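Local coordinates for protein response regulator aspartate phosphatase H (Bacillus subtilis, PDB 3Q15) that dephosphorylates the sporulation phosphotransferase Spo0F, also acts on the response regulator ComA, and takes part in separating competence and sporulation in time, at residues H153-H158 / K371-Y376; R180-L185 / D218-I223; F303-A308 / E336-S341. All blocks are in the same frame, centred on the assembly; numbering follows the deposited sequence.

Contact 1 of 3, residues H153-H158 / K371-Y376; sequences HMKQTH and KGECLY
Lys155, which reaches across to Glu373, sits at a Schellman motif, where its positive phi (58°) ends helix 137-153; Gln156 then occupies the N-cap position of helix 157-172. Glu373 lies near the C-terminal end of helix 352-372. The two side chains cross at about a right angle and form a salt bridge. NZ of Lys155 donates to OE1 of Glu373 over 2.8 Å. The ammonium comes from above the carboxylate plane, 57° out of it. The Lys155 chain bends at chi2 (119°), which lays its end against the acid: CD is 3.1 Å from OE1 of Glu373. The lysine methylenes thus run alongside the carboxylate.

Residues 153-158 form the turn between helices 137-153 and 157-172, within the predicted second TPR repeat. The C-terminal segment 371-376 docks there, joining distant parts of the helical array. A water extends the link. It donates to Met154 O at 2.7 Å and to Glu373 OE2 at 2.9 Å. With an alanine at Glu373, the Lys155 ammonium is likely to lose its partner and the water one acceptor. OE1 takes the lysine, while OE2 takes the water and a glycerol, probably from the crystallisation liquor. Close by, Tyr376 OH is hydrogen-bonded to His158 ND1 of the second subunit.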
ATOM      1  N   HIS A 153       0.371   1.296 -11.106  1.00 36.36           N
ATOM      2  CA  HIS A 153       0.100   0.190 -12.022  1.00 40.28           C
ATOM      3  C   HIS A 153      -0.581  -0.953 -11.275  1.00 39.65           C
ATOM      4  O   HIS A 153      -1.404  -1.675 -11.837  1.00 42.08           O
ATOM      5  CB  HIS A 153       1.392  -0.297 -12.683  1.00 43.66           C
ATOM      6  CG  HIS A 153       1.184  -1.363 -13.718  1.00 49.77           C
ATOM      7  ND1 HIS A 153       0.835  -1.077 -15.021  1.00 53.57           N
ATOM      8  CD2 HIS A 153       1.287  -2.711 -13.644  1.00 48.09           C
ATOM      9  CE1 HIS A 153       0.727  -2.205 -15.705  1.00 50.89           C
ATOM     10  NE2 HIS A 153       0.998  -3.211 -14.893  1.00 50.33           N
ATOM     11  N   MET A 154      -0.235  -1.106 -10.001  1.00 36.56           N
ATOM     12  CA  MET A 154      -0.842  -2.118  -9.146  1.00 33.78           C
ATOM     13  C   MET A 154      -2.223  -1.689  -8.650  1.00 34.37           C
ATOM     14  O   MET A 154      -2.863  -2.403  -7.878  1.00 36.24           O
ATOM     15  CB  MET A 154       0.062  -2.405  -7.945  1.00 31.78           C
ATOM     16  CG  MET A 154       1.299  -3.232  -8.270  1.00 52.16           C
ATOM     17  SD  MET A 154       2.417  -3.434  -6.868  1.00 53.77           S
ATOM     18  CE  MET A 154       1.246  -3.588  -5.525  1.00 31.32           C
ATOM     19  N   LYS A 155      -2.669  -0.515  -9.086  1.00 31.66           N
ATOM     20  CA  LYS A 155      -3.964   0.012  -8.672  1.00 38.23           C
ATOM     21  C   LYS A 155      -4.077   0.149  -7.156  1.00 36.52           C
ATOM     22  O   LYS A 155      -5.173   0.094  -6.601  1.00 37.92           O
ATOM     23  CB  LYS A 155      -5.114  -0.844  -9.219  1.00 41.64           C
ATOM     24  CG  LYS A 155      -5.417  -0.607 -10.690  1.00 47.43           C
ATOM     25  CD  LYS A 155      -5.223  -1.875 -11.504  1.00 53.76           C
ATOM     26  CE  LYS A 155      -5.712  -1.700 -12.934  1.00 58.00           C
ATOM     27  NZ  LYS A 155      -5.615  -2.964 -13.718  1.00 58.16           N
ATOM     28  N   GLN A 156      -2.939   0.319  -6.491  1.00 35.97           N
ATOM     29  CA  GLN A 156      -2.929   0.674  -5.080  1.00 33.39           C
ATOM     30  C   GLN A 156      -2.735   2.183  -5.045  1.00 35.58           C
ATOM     31  O   GLN A 156      -1.670   2.687  -4.689  1.00 34.55           O
ATOM     32  CB  GLN A 156      -1.799  -0.046  -4.339  1.00 31.20           C
ATOM     33  CG  GLN A 156      -1.715  -1.553  -4.607  1.00 33.80           C
ATOM     34  CD  GLN A 156      -2.964  -2.300  -4.176  1.00 32.46           C
ATOM     35  OE1 GLN A 156      -3.909  -2.442  -4.947  1.00 34.67           O
ATOM     36  NE2 GLN A 156      -2.974  -2.775  -2.937  1.00 31.43           N
ATOM     37  N   THR A 157      -3.786   2.890  -5.438  1.00 34.33           N
ATOM     38  CA  THR A 157      -3.712   4.309  -5.753  1.00 32.37           C
ATOM     39  C   THR A 157      -3.466   5.203  -4.535  1.00 32.83           C
ATOM     40  O   THR A 157      -2.807   6.235  -4.651  1.00 34.73           O
ATOM     41  CB  THR A 157      -4.986   4.764  -6.506  1.00 32.96           C
ATOM     42  OG1 THR A 157      -5.252   3.859  -7.587  1.00 32.34           O
ATOM     43  CG2 THR A 157      -4.821   6.185  -7.055  1.00 30.51           C
ATOM     44  N   HIS A 158      -3.992   4.815  -3.374  1.00 34.20           N
ATOM     45  CA  HIS A 158      -3.757   5.576  -2.144  1.00 36.06           C
ATOM     46  C   HIS A 158      -2.291   5.508  -1.738  1.00 39.36           C
ATOM     47  O   HIS A 158      -1.686   6.515  -1.361  1.00 37.62           O
ATOM     48  CB  HIS A 158      -4.621   5.054  -0.998  1.00 33.29           C
ATOM     49  CG  HIS A 158      -6.071   5.387  -1.137  1.00 37.13           C
ATOM     50  ND1 HIS A 158      -6.515   6.655  -1.437  1.00 40.66           N
ATOM     51  CD2 HIS A 158      -7.181   4.618  -1.014  1.00 39.97           C
ATOM     52  CE1 HIS A 158      -7.836   6.655  -1.498  1.00 40.37           C
ATOM     53  NE2 HIS A 158      -8.263   5.431  -1.245  1.00 36.69           N
ATOM     54  N   LYS A 371      -9.252  -9.994 -12.352  1.00 44.07           N
ATOM     55  CA  LYS A 371      -8.658 -11.325 -12.236  1.00 41.78           C
ATOM     56  C   LYS A 371      -7.198 -11.325 -12.683  1.00 38.89           C
ATOM     57  O   LYS A 371      -6.356 -12.017 -12.107  1.00 37.47           O
ATOM     58  CB  LYS A 371      -9.456 -12.362 -13.039  1.00 41.28           C
ATOM     59  CG  LYS A 371     -10.847 -12.643 -12.500  1.00 45.54           C
ATOM     60  CD  LYS A 371     -11.425 -13.892 -13.140  1.00 55.29           C
ATOM     61  CE  LYS A 371     -12.705 -14.339 -12.454  1.00 61.68           C
ATOM     62  NZ  LYS A 371     -13.239 -15.600 -13.047  1.00 64.09           N
ATOM     63  N   GLY A 372      -6.899 -10.546 -13.714  1.00 36.62           N
ATOM     64  CA  GLY A 372      -5.543 -10.463 -14.220  1.00 43.42           C
ATOM     65  C   GLY A 372      -4.600  -9.724 -13.288  1.00 44.25           C
ATOM     66  O   GLY A 372      -3.385  -9.771 -13.469  1.00 47.54           O
ATOM     67  N   GLU A 373      -5.160  -9.040 -12.293  1.00 42.69           N
ATOM     68  CA  GLU A 373      -4.362  -8.264 -11.346  1.00 43.86           C
ATOM     69  C   GLU A 373      -3.858  -9.134 -10.198  1.00 41.23           C
ATOM     70  O   GLU A 373      -2.954  -8.740  -9.467  1.00 43.83           O
ATOM     71  CB  GLU A 373      -5.180  -7.099 -10.771  1.00 44.31           C
ATOM     72  CG  GLU A 373      -5.709  -6.101 -11.791  1.00 47.90           C
ATOM     73  CD  GLU A 373      -6.510  -4.965 -11.145  1.00 54.87           C
ATOM     74  OE1 GLU A 373      -7.229  -4.250 -11.876  1.00 54.15           O
ATOM     75  OE2 GLU A 373      -6.419  -4.782  -9.908  1.00 57.32           O
ATOM     76  N   CYS A 374      -4.452 -10.312 -10.036  1.00 41.16           N
ATOM     77  CA  CYS A 374      -4.095 -11.203  -8.939  1.00 41.48           C
ATOM     78  C   CYS A 374      -3.725 -12.585  -9.462  1.00 43.57           C
ATOM     79  O   CYS A 374      -4.600 -13.412  -9.736  1.00 43.56           O
ATOM     80  CB  CYS A 374      -5.259 -11.313  -7.957  1.00 42.34           C
ATOM     81  SG  CYS A 374      -4.967 -12.397  -6.547  1.00 48.64           S
ATOM     82  N   LEU A 375      -2.426 -12.834  -9.600  1.00 42.78           N
ATOM     83  CA  LEU A 375      -1.956 -14.093 -10.161  1.00 47.97           C
ATOM     84  C   LEU A 375      -1.345 -15.011  -9.110  1.00 48.03           C
ATOM     85  O   LEU A 375      -1.105 -16.185  -9.379  1.00 53.83           O
ATOM     86  CB  LEU A 375      -0.952 -13.841 -11.288  1.00 52.21           C
ATOM     87  CG  LEU A 375      -1.473 -13.002 -12.457  1.00 52.93           C
ATOM     88  CD1 LEU A 375      -0.383 -12.797 -13.500  1.00 52.47           C
ATOM     89  CD2 LEU A 375      -2.705 -13.648 -13.080  1.00 53.26           C
ATOM     90  N   TYR A 376      -1.096 -14.486  -7.914  1.00 43.05           N
ATOM     91  CA  TYR A 376      -0.517 -15.307  -6.850  1.00 41.28           C
ATOM     92  C   TYR A 376      -1.557 -16.230  -6.223  1.00 41.51           C
ATOM     93  O   TYR A 376      -2.753 -16.131  -6.520  1.00 37.92           O
ATOM     94  CB  TYR A 376       0.149 -14.441  -5.781  1.00 37.87           C
ATOM     95  CG  TYR A 376      -0.694 -13.282  -5.295  1.00 41.75           C
ATOM     96  CD1 TYR A 376      -1.705 -13.472  -4.361  1.00 41.46           C
ATOM     97  CD2 TYR A 376      -0.462 -11.992  -5.757  1.00 39.18           C
ATOM     98  CE1 TYR A 376      -2.470 -12.406  -3.907  1.00 42.09           C
ATOM     99  CE2 TYR A 376      -1.221 -10.923  -5.313  1.00 38.52           C
ATOM    100  CZ  TYR A 376      -2.222 -11.133  -4.387  1.00 40.00           C
ATOM    101  OH  TYR A 376      -2.973 -10.069  -3.944  1.00 35.48           O
TER
HETATM  102  O   HOH W   1      -3.731  -4.722  -8.937  1.00 32.86           O

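Contact 2 of 3, residues R180-L185 / D218-I223; sequences RTIQSL and DRFIAI. With SO4 (sulfate ion), chain F.
Ile182 meets Phe220 where helices 178-194 and 218-235, which reach into the predicted third and fourth TPR repeats, lie side by side in the array. Between the two segments, their CA atoms are the nearest, 8.0 Å apart.

The contact across the helices is apolar. CG2 of Ile182 is 3.8 Å from CD1 of Phe220 and comes at the ring obliquely. With chi1 at -67°, CG1 stands beside the backbone N and CG2 is the branch left facing Phe220. Gln183 adds its aliphatic part, with CG 4.3 Å from CE1 of Phe220. Leu211 and Ala212 of helix 198-214 also pack on Ile182.

The polar bonds lie within 180-185 and beside it. OG of Ser184 donates to Arg180 O at 2.7 Å, and the backbone N of Ser184 reaches the same oxygen from the opposite face of its plane. Arg180 NH1 donates to Gln183 OE1 from above the carbonyl plane. This bond ties down the amide of the residue whose CG touches Phe220.

The charged contacts centre on Arg180. Its guanidinium pairs with Glu142 and makes a cation-pi contact with Phe145. A sulfate, probably from the crystallisation liquor, lies at the guanidinium edge. Arg180 NH2 donates almost straight to sulfate O3 (3.1 Å, 170°), while NH1 makes a more bent bond to O1 (138°).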
ATOM      1  N   ARG A 180      11.298  15.750 -13.362  1.00 54.46           N
ATOM      2  CA  ARG A 180      10.723  14.845 -12.372  1.00 50.75           C
ATOM      3  C   ARG A 180       9.497  15.461 -11.712  1.00 45.95           C
ATOM      4  O   ARG A 180       8.579  14.749 -11.308  1.00 46.73           O
ATOM      5  CB  ARG A 180      11.754  14.467 -11.303  1.00 49.84           C
ATOM      6  CG  ARG A 180      12.640  13.282 -11.670  1.00 49.36           C
ATOM      7  CD  ARG A 180      11.842  11.987 -11.715  1.00 50.17           C
ATOM      8  NE  ARG A 180      12.706  10.813 -11.806  1.00 52.80           N
ATOM      9  CZ  ARG A 180      12.647   9.904 -12.775  1.00 53.26           C
ATOM     10  NH1 ARG A 180      11.757  10.022 -13.751  1.00 50.80           N
ATOM     11  NH2 ARG A 180      13.477   8.870 -12.763  1.00 52.03           N
ATOM     12  N   THR A 181       9.492  16.786 -11.604  1.00 46.43           N
ATOM     13  CA  THR A 181       8.384  17.510 -10.992  1.00 46.36           C
ATOM     14  C   THR A 181       7.147  17.402 -11.867  1.00 45.45           C
ATOM     15  O   THR A 181       6.047  17.168 -11.379  1.00 47.08           O
ATOM     16  CB  THR A 181       8.740  19.002 -10.787  1.00 51.22           C
ATOM     17  OG1 THR A 181       9.849  19.107  -9.886  1.00 49.80           O
ATOM     18  CG2 THR A 181       7.561  19.770 -10.212  1.00 52.30           C
ATOM     19  N   ILE A 182       7.341  17.573 -13.170  1.00 46.47           N
ATOM     20  CA  ILE A 182       6.252  17.449 -14.126  1.00 46.75           C
ATOM     21  C   ILE A 182       5.716  16.023 -14.135  1.00 49.08           C
ATOM     22  O   ILE A 182       4.504  15.807 -14.072  1.00 45.87           O
ATOM     23  CB  ILE A 182       6.702  17.849 -15.537  1.00 48.89           C
ATOM     24  CG1 ILE A 182       7.021  19.350 -15.581  1.00 50.74           C
ATOM     25  CG2 ILE A 182       5.630  17.496 -16.554  1.00 50.33           C
ATOM     26  CD1 ILE A 182       7.621  19.818 -16.883  1.00 49.22           C
ATOM     27  N   GLN A 183       6.628  15.055 -14.199  1.00 50.12           N
ATOM     28  CA  GLN A 183       6.250  13.644 -14.172  1.00 48.10           C
ATOM     29  C   GLN A 183       5.508  13.310 -12.883  1.00 46.58           C
ATOM     30  O   GLN A 183       4.585  12.500 -12.885  1.00 49.62           O
ATOM     31  CB  GLN A 183       7.483  12.744 -14.311  1.00 46.45           C
ATOM     32  CG  GLN A 183       8.187  12.840 -15.654  1.00 45.77           C
ATOM     33  CD  GLN A 183       9.563  12.195 -15.641  1.00 48.69           C
ATOM     34  OE1 GLN A 183      10.325  12.340 -14.682  1.00 48.03           O
ATOM     35  NE2 GLN A 183       9.885  11.474 -16.707  1.00 49.39           N
ATOM     36  N   SER A 184       5.917  13.937 -11.784  1.00 45.07           N
ATOM     37  CA  SER A 184       5.269  13.708 -10.495  1.00 43.03           C
ATOM     38  C   SER A 184       3.857  14.280 -10.489  1.00 44.95           C
ATOM     39  O   SER A 184       2.943  13.700  -9.899  1.00 45.41           O
ATOM     40  CB  SER A 184       6.093  14.300  -9.353  1.00 40.71           C
ATOM     41  OG  SER A 184       7.319  13.606  -9.204  1.00 41.95           O
ATOM     42  N   LEU A 185       3.683  15.415 -11.155  1.00 44.35           N
ATOM     43  CA  LEU A 185       2.368  16.023 -11.284  1.00 45.04           C
ATOM     44  C   LEU A 185       1.449  15.142 -12.121  1.00 42.23           C
ATOM     45  O   LEU A 185       0.274  14.972 -11.792  1.00 41.65           O
ATOM     46  CB  LEU A 185       2.482  17.426 -11.891  1.00 40.45           C
ATOM     47  CG  LEU A 185       3.218  18.447 -11.015  1.00 42.87           C
ATOM     48  CD1 LEU A 185       3.539  19.723 -11.787  1.00 46.47           C
ATOM     49  CD2 LEU A 185       2.407  18.764  -9.766  1.00 42.37           C
ATOM     50  N   ASP A 218       9.045  21.256 -25.330  1.00 59.72           N
ATOM     51  CA  ASP A 218       7.904  21.076 -26.225  1.00 62.04           C
ATOM     52  C   ASP A 218       7.141  19.775 -25.978  1.00 60.88           C
ATOM     53  O   ASP A 218       5.910  19.771 -25.929  1.00 58.37           O
ATOM     54  CB  ASP A 218       8.351  21.152 -27.685  1.00 65.59           C
ATOM     55  CG  ASP A 218       8.935  22.503 -28.041  1.00 68.64           C
ATOM     56  OD1 ASP A 218       9.948  22.536 -28.771  1.00 72.49           O
ATOM     57  OD2 ASP A 218       8.381  23.532 -27.595  1.00 67.79           O
ATOM     58  N   ARG A 219       7.864  18.672 -25.826  1.00 61.28           N
ATOM     59  CA  ARG A 219       7.203  17.395 -25.600  1.00 61.67           C
ATOM     60  C   ARG A 219       6.268  17.475 -24.397  1.00 58.71           C
ATOM     61  O   ARG A 219       5.103  17.090 -24.484  1.00 58.44           O
ATOM     62  CB  ARG A 219       8.216  16.262 -25.422  1.00 63.49           C
ATOM     63  CG  ARG A 219       7.579  14.931 -25.040  1.00 65.36           C
ATOM     64  CD  ARG A 219       8.542  13.772 -25.239  1.00 69.18           C
ATOM     65  NE  ARG A 219       8.909  13.621 -26.643  1.00 73.90           N
ATOM     66  CZ  ARG A 219       8.226  12.895 -27.523  1.00 75.37           C
ATOM     67  NH1 ARG A 219       7.135  12.241 -27.144  1.00 74.29           N
ATOM     68  NH2 ARG A 219       8.636  12.820 -28.782  1.00 75.87           N
ATOM     69  N   PHE A 220       6.775  17.990 -23.280  1.00 54.73           N
ATOM     70  CA  PHE A 220       5.977  18.074 -22.061  1.00 53.15           C
ATOM     71  C   PHE A 220       4.902  19.156 -22.124  1.00 52.17           C
ATOM     72  O   PHE A 220       3.932  19.119 -21.369  1.00 48.86           O
ATOM     73  CB  PHE A 220       6.867  18.263 -20.835  1.00 54.10           C
ATOM     74  CG  PHE A 220       7.549  17.005 -20.393  1.00 58.07           C
ATOM     75  CD1 PHE A 220       6.815  15.950 -19.874  1.00 56.65           C
ATOM     76  CD2 PHE A 220       8.925  16.872 -20.498  1.00 62.65           C
ATOM     77  CE1 PHE A 220       7.439  14.784 -19.469  1.00 59.17           C
ATOM     78  CE2 PHE A 220       9.555  15.711 -20.094  1.00 63.72           C
ATOM     79  CZ  PHE A 220       8.814  14.666 -19.579  1.00 61.65           C
ATOM     80  N   ILE A 221       5.079  20.116 -23.024  1.00 53.71           N
ATOM     81  CA  ILE A 221       4.039  21.102 -23.280  1.00 53.37           C
ATOM     82  C   ILE A 221       2.882  20.422 -24.004  1.00 52.26           C
ATOM     83  O   ILE A 221       1.718  20.592 -23.643  1.00 54.70           O
ATOM     84  CB  ILE A 221       4.560  22.288 -24.122  1.00 51.58           C
ATOM     85  CG1 ILE A 221       5.564  23.115 -23.318  1.00 51.63           C
ATOM     86  CG2 ILE A 221       3.407  23.169 -24.572  1.00 47.69           C
ATOM     87  CD1 ILE A 221       6.139  24.295 -24.078  1.00 49.47           C
ATOM     88  N   ALA A 222       3.218  19.638 -25.022  1.00 52.07           N
ATOM     89  CA  ALA A 222       2.222  18.892 -25.778  1.00 52.84           C
ATOM     90  C   ALA A 222       1.515  17.864 -24.899  1.00 50.27           C
ATOM     91  O   ALA A 222       0.292  17.731 -24.945  1.00 49.71           O
ATOM     92  CB  ALA A 222       2.874  18.211 -26.968  1.00 56.30           C
ATOM     93  N   ILE A 223       2.289  17.135 -24.101  1.00 50.12           N
ATOM     94  CA  ILE A 223       1.725  16.106 -23.234  1.00 48.33           C
ATOM     95  C   ILE A 223       0.821  16.713 -22.169  1.00 46.86           C
ATOM     96  O   ILE A 223      -0.260  16.192 -21.895  1.00 48.49           O
ATOM     97  CB  ILE A 223       2.821  15.259 -22.555  1.00 51.71           C
ATOM     98  CG1 ILE A 223       3.614  14.475 -23.602  1.00 53.00           C
ATOM     99  CG2 ILE A 223       2.203  14.305 -21.549  1.00 52.76           C
ATOM    100  CD1 ILE A 223       4.797  13.714 -23.036  1.00 52.78           C
TER
HETATM  101  S   SO4 F 378      12.698   7.375 -16.154  1.00103.43           S
HETATM  102  O1  SO4 F 378      12.856   8.808 -16.388  1.00103.54           O
HETATM  103  O2  SO4 F 378      12.969   6.651 -17.391  1.00104.53           O
HETATM  104  O3  SO4 F 378      13.633   6.938 -15.119  1.00101.81           O
HETATM  105  O4  SO4 F 378      11.329   7.106 -15.724  1.00102.51           O

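Contact 3 of 3, residues F303-A308 / E336-S341; sequences FLFLQA and EACARS
The side chain of Cys338 lies flat against one face of the Phe305 ring, so that carbon and sulfur both sit over it. CB is 3.4 Å from the ring centroid and only 14° off the ring normal, which makes a CH-pi contact. SG of Cys338 is 3.8 Å from the same centroid, a Cys sulfur-aromatic contact. CB sits over the ring centre, nearest CZ and CE2, and SG leans toward CD2 and CG. A chi1 of -68° at Cys338 turns the sulfur over the ring rather than past it. The ring is brought over by a first torsion that sets CG of Phe305 anti to its backbone N (chi1 -179°).

The ring also reaches the backbone of the partner helix. CZ of Phe305 comes to 3.0 Å from Cys338 O, a close approach. Ser341, nearly one turn further on, meets the ring at its edge, with CB 4.1 Å from CE2 of Phe305.

These residues pair helix 299-310 with helix 332-348, most of which falls in the predicted sixth TPR repeat. Phe305 and Cys338 have the nearest CA atoms across the two segments, 7.3 Å apart. Ile319 of helix 316-328 packs on Phe305 too, and Trp269 of helix 260-273 packs on Ser341. All three touching residues are buried.

On the side of helix 332-348 toward helix 352-372, Arg340 and Glu336 form a salt bridge. Arg340 NH2 donates to Glu336 OE1 at 3.0 Å, with the acid's oxygen in the guanidinium plane. The same OE1 accepts from Gln366 NE2 of helix 352-372.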
ATOM      1  N   PHE A 303      -8.981   3.709 -33.519  1.00 47.28           N
ATOM      2  CA  PHE A 303      -9.472   4.538 -34.611  1.00 47.27           C
ATOM      3  C   PHE A 303     -10.528   3.786 -35.397  1.00 51.78           C
ATOM      4  O   PHE A 303     -11.590   4.327 -35.699  1.00 49.40           O
ATOM      5  CB  PHE A 303      -8.341   4.965 -35.543  1.00 48.74           C
ATOM      6  CG  PHE A 303      -7.636   6.218 -35.108  1.00 52.48           C
ATOM      7  CD1 PHE A 303      -8.316   7.426 -35.042  1.00 52.89           C
ATOM      8  CD2 PHE A 303      -6.291   6.196 -34.784  1.00 53.52           C
ATOM      9  CE1 PHE A 303      -7.668   8.588 -34.647  1.00 52.82           C
ATOM     10  CE2 PHE A 303      -5.635   7.354 -34.389  1.00 54.78           C
ATOM     11  CZ  PHE A 303      -6.325   8.553 -34.319  1.00 52.26           C
ATOM     12  N   LEU A 304     -10.235   2.532 -35.726  1.00 54.40           N
ATOM     13  CA  LEU A 304     -11.163   1.722 -36.503  1.00 51.80           C
ATOM     14  C   LEU A 304     -12.479   1.514 -35.757  1.00 50.17           C
ATOM     15  O   LEU A 304     -13.544   1.443 -36.373  1.00 48.80           O
ATOM     16  CB  LEU A 304     -10.529   0.381 -36.872  1.00 52.78           C
ATOM     17  CG  LEU A 304      -9.376   0.471 -37.874  1.00 56.16           C
ATOM     18  CD1 LEU A 304      -8.707  -0.883 -38.060  1.00 58.24           C
ATOM     19  CD2 LEU A 304      -9.871   1.024 -39.207  1.00 57.95           C
ATOM     20  N   PHE A 305     -12.408   1.422 -34.432  1.00 47.38           N
ATOM     21  CA  PHE A 305     -13.618   1.256 -33.638  1.00 52.08           C
ATOM     22  C   PHE A 305     -14.495   2.506 -33.674  1.00 56.38           C
ATOM     23  O   PHE A 305     -15.723   2.415 -33.723  1.00 57.69           O
ATOM     24  CB  PHE A 305     -13.300   0.888 -32.190  1.00 53.18           C
ATOM     25  CG  PHE A 305     -14.525   0.677 -31.352  1.00 57.05           C
ATOM     26  CD1 PHE A 305     -15.164  -0.553 -31.335  1.00 57.61           C
ATOM     27  CD2 PHE A 305     -15.057   1.715 -30.604  1.00 59.26           C
ATOM     28  CE1 PHE A 305     -16.303  -0.752 -30.576  1.00 54.81           C
ATOM     29  CE2 PHE A 305     -16.197   1.521 -29.842  1.00 58.94           C
ATOM     30  CZ  PHE A 305     -16.820   0.285 -29.830  1.00 54.77           C
ATOM     31  N   LEU A 306     -13.856   3.671 -33.637  1.00 51.76           N
ATOM     32  CA  LEU A 306     -14.573   4.935 -33.727  1.00 52.99           C
ATOM     33  C   LEU A 306     -15.354   5.016 -35.025  1.00 55.86           C
ATOM     34  O   LEU A 306     -16.532   5.376 -35.030  1.00 60.09           O
ATOM     35  CB  LEU A 306     -13.608   6.118 -33.637  1.00 51.07           C
ATOM     36  CG  LEU A 306     -13.076   6.462 -32.254  1.00 49.37           C
ATOM     37  CD1 LEU A 306     -12.306   7.772 -32.307  1.00 46.02           C
ATOM     38  CD2 LEU A 306     -14.226   6.555 -31.270  1.00 51.37           C
ATOM     39  N   GLN A 307     -14.689   4.692 -36.129  1.00 55.55           N
ATOM     40  CA  GLN A 307     -15.336   4.714 -37.432  1.00 54.79           C
ATOM     41  C   GLN A 307     -16.552   3.806 -37.434  1.00 53.57           C
ATOM     42  O   GLN A 307     -17.613   4.175 -37.931  1.00 55.21           O
ATOM     43  CB  GLN A 307     -14.373   4.253 -38.525  1.00 59.42           C
ATOM     44  CG  GLN A 307     -13.315   5.263 -38.908  1.00 62.91           C
ATOM     45  CD  GLN A 307     -12.526   4.823 -40.124  1.00 65.00           C
ATOM     46  OE1 GLN A 307     -12.487   3.638 -40.454  1.00 62.71           O
ATOM     47  NE2 GLN A 307     -11.901   5.776 -40.804  1.00 68.44           N
ATOM     48  N   ALA A 308     -16.385   2.614 -36.870  1.00 50.34           N
ATOM     49  CA  ALA A 308     -17.400   1.571 -36.964  1.00 55.46           C
ATOM     50  C   ALA A 308     -18.644   1.869 -36.135  1.00 55.21           C
ATOM     51  O   ALA A 308     -19.767   1.609 -36.572  1.00 55.69           O
ATOM     52  CB  ALA A 308     -16.812   0.221 -36.573  1.00 50.40           C
ATOM     53  N   GLU A 336     -13.621  -2.796 -22.397  1.00 45.55           N
ATOM     54  CA  GLU A 336     -14.533  -2.060 -21.527  1.00 43.95           C
ATOM     55  C   GLU A 336     -14.889  -0.683 -22.085  1.00 42.21           C
ATOM     56  O   GLU A 336     -16.060  -0.304 -22.117  1.00 40.98           O
ATOM     57  CB  GLU A 336     -13.958  -1.907 -20.119  1.00 40.88           C
ATOM     58  CG  GLU A 336     -14.863  -1.101 -19.204  1.00 44.50           C
ATOM     59  CD  GLU A 336     -14.362  -1.023 -17.778  1.00 47.42           C
ATOM     60  OE1 GLU A 336     -15.077  -0.435 -16.940  1.00 50.07           O
ATOM     61  OE2 GLU A 336     -13.266  -1.546 -17.490  1.00 48.99           O
ATOM     62  N   ALA A 337     -13.873   0.064 -22.507  1.00 38.93           N
ATOM     63  CA  ALA A 337     -14.070   1.419 -23.006  1.00 39.22           C
ATOM     64  C   ALA A 337     -14.872   1.435 -24.305  1.00 41.93           C
ATOM     65  O   ALA A 337     -15.839   2.186 -24.435  1.00 44.52           O
ATOM     66  CB  ALA A 337     -12.727   2.114 -23.194  1.00 40.93           C
ATOM     67  N   CYS A 338     -14.477   0.598 -25.260  1.00 42.80           N
ATOM     68  CA  CYS A 338     -15.199   0.500 -26.526  1.00 46.89           C
ATOM     69  C   CYS A 338     -16.631   0.015 -26.325  1.00 48.85           C
ATOM     70  O   CYS A 338     -17.565   0.534 -26.937  1.00 50.45           O
ATOM     71  CB  CYS A 338     -14.463  -0.418 -27.502  1.00 44.32           C
ATOM     72  SG  CYS A 338     -12.892   0.248 -28.088  1.00 54.92           S
ATOM     73  N   ALA A 339     -16.803  -0.981 -25.464  1.00 46.81           N
ATOM     74  CA  ALA A 339     -18.131  -1.515 -25.178  1.00 46.51           C
ATOM     75  C   ALA A 339     -19.004  -0.457 -24.514  1.00 46.11           C
ATOM     76  O   ALA A 339     -20.219  -0.427 -24.708  1.00 46.83           O
ATOM     77  CB  ALA A 339     -18.032  -2.749 -24.300  1.00 43.97           C
ATOM     78  N   ARG A 340     -18.381   0.408 -23.724  1.00 43.95           N
ATOM     79  CA  ARG A 340     -19.106   1.498 -23.095  1.00 42.81           C
ATOM     80  C   ARG A 340     -19.673   2.405 -24.176  1.00 44.97           C
ATOM     81  O   ARG A 340     -20.846   2.778 -24.140  1.00 46.69           O
ATOM     82  CB  ARG A 340     -18.191   2.297 -22.164  1.00 42.58           C
ATOM     83  CG  ARG A 340     -17.950   1.656 -20.798  1.00 47.68           C
ATOM     84  CD  ARG A 340     -17.019   2.522 -19.957  1.00 49.95           C
ATOM     85  NE  ARG A 340     -16.735   1.973 -18.630  1.00 46.76           N
ATOM     86  CZ  ARG A 340     -17.414   2.289 -17.532  1.00 46.69           C
ATOM     87  NH1 ARG A 340     -18.423   3.145 -17.602  1.00 44.17           N
ATOM     88  NH2 ARG A 340     -17.082   1.753 -16.364  1.00 44.02           N
ATOM     89  N   SER A 341     -18.833   2.749 -25.144  1.00 44.40           N
ATOM     90  CA  SER A 341     -19.246   3.614 -26.239  1.00 45.42           C
ATOM     91  C   SER A 341     -20.378   2.980 -27.036  1.00 48.53           C
ATOM     92  O   SER A 341     -21.416   3.605 -27.249  1.00 52.33           O
ATOM     93  CB  SER A 341     -18.062   3.929 -27.150  1.00 45.06           C
ATOM     94  OG  SER A 341     -16.983   4.447 -26.384  1.00 51.11           O
TER

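How the contacts relate
Contact 3 is buried; contacts 1 and 2 are partly buried. Their chemistry differs accordingly. Contact 3 relies on a ring, a sulfur and carbon. Contact 2 has a small apolar meeting between helices, with an arginine and a sulfate beside it. Contact 1 is made by charge and water at a turn and a chain end. Contacts 2 and 3 each join helices fairly near in sequence; contact 1 spans over 200 residues and encloses both along the chain. No helix is shared, but helix 157-172 leads into helix 178-194, and helix 332-348 into helix 352-372. The centres lie about 25 to 28 Å apart.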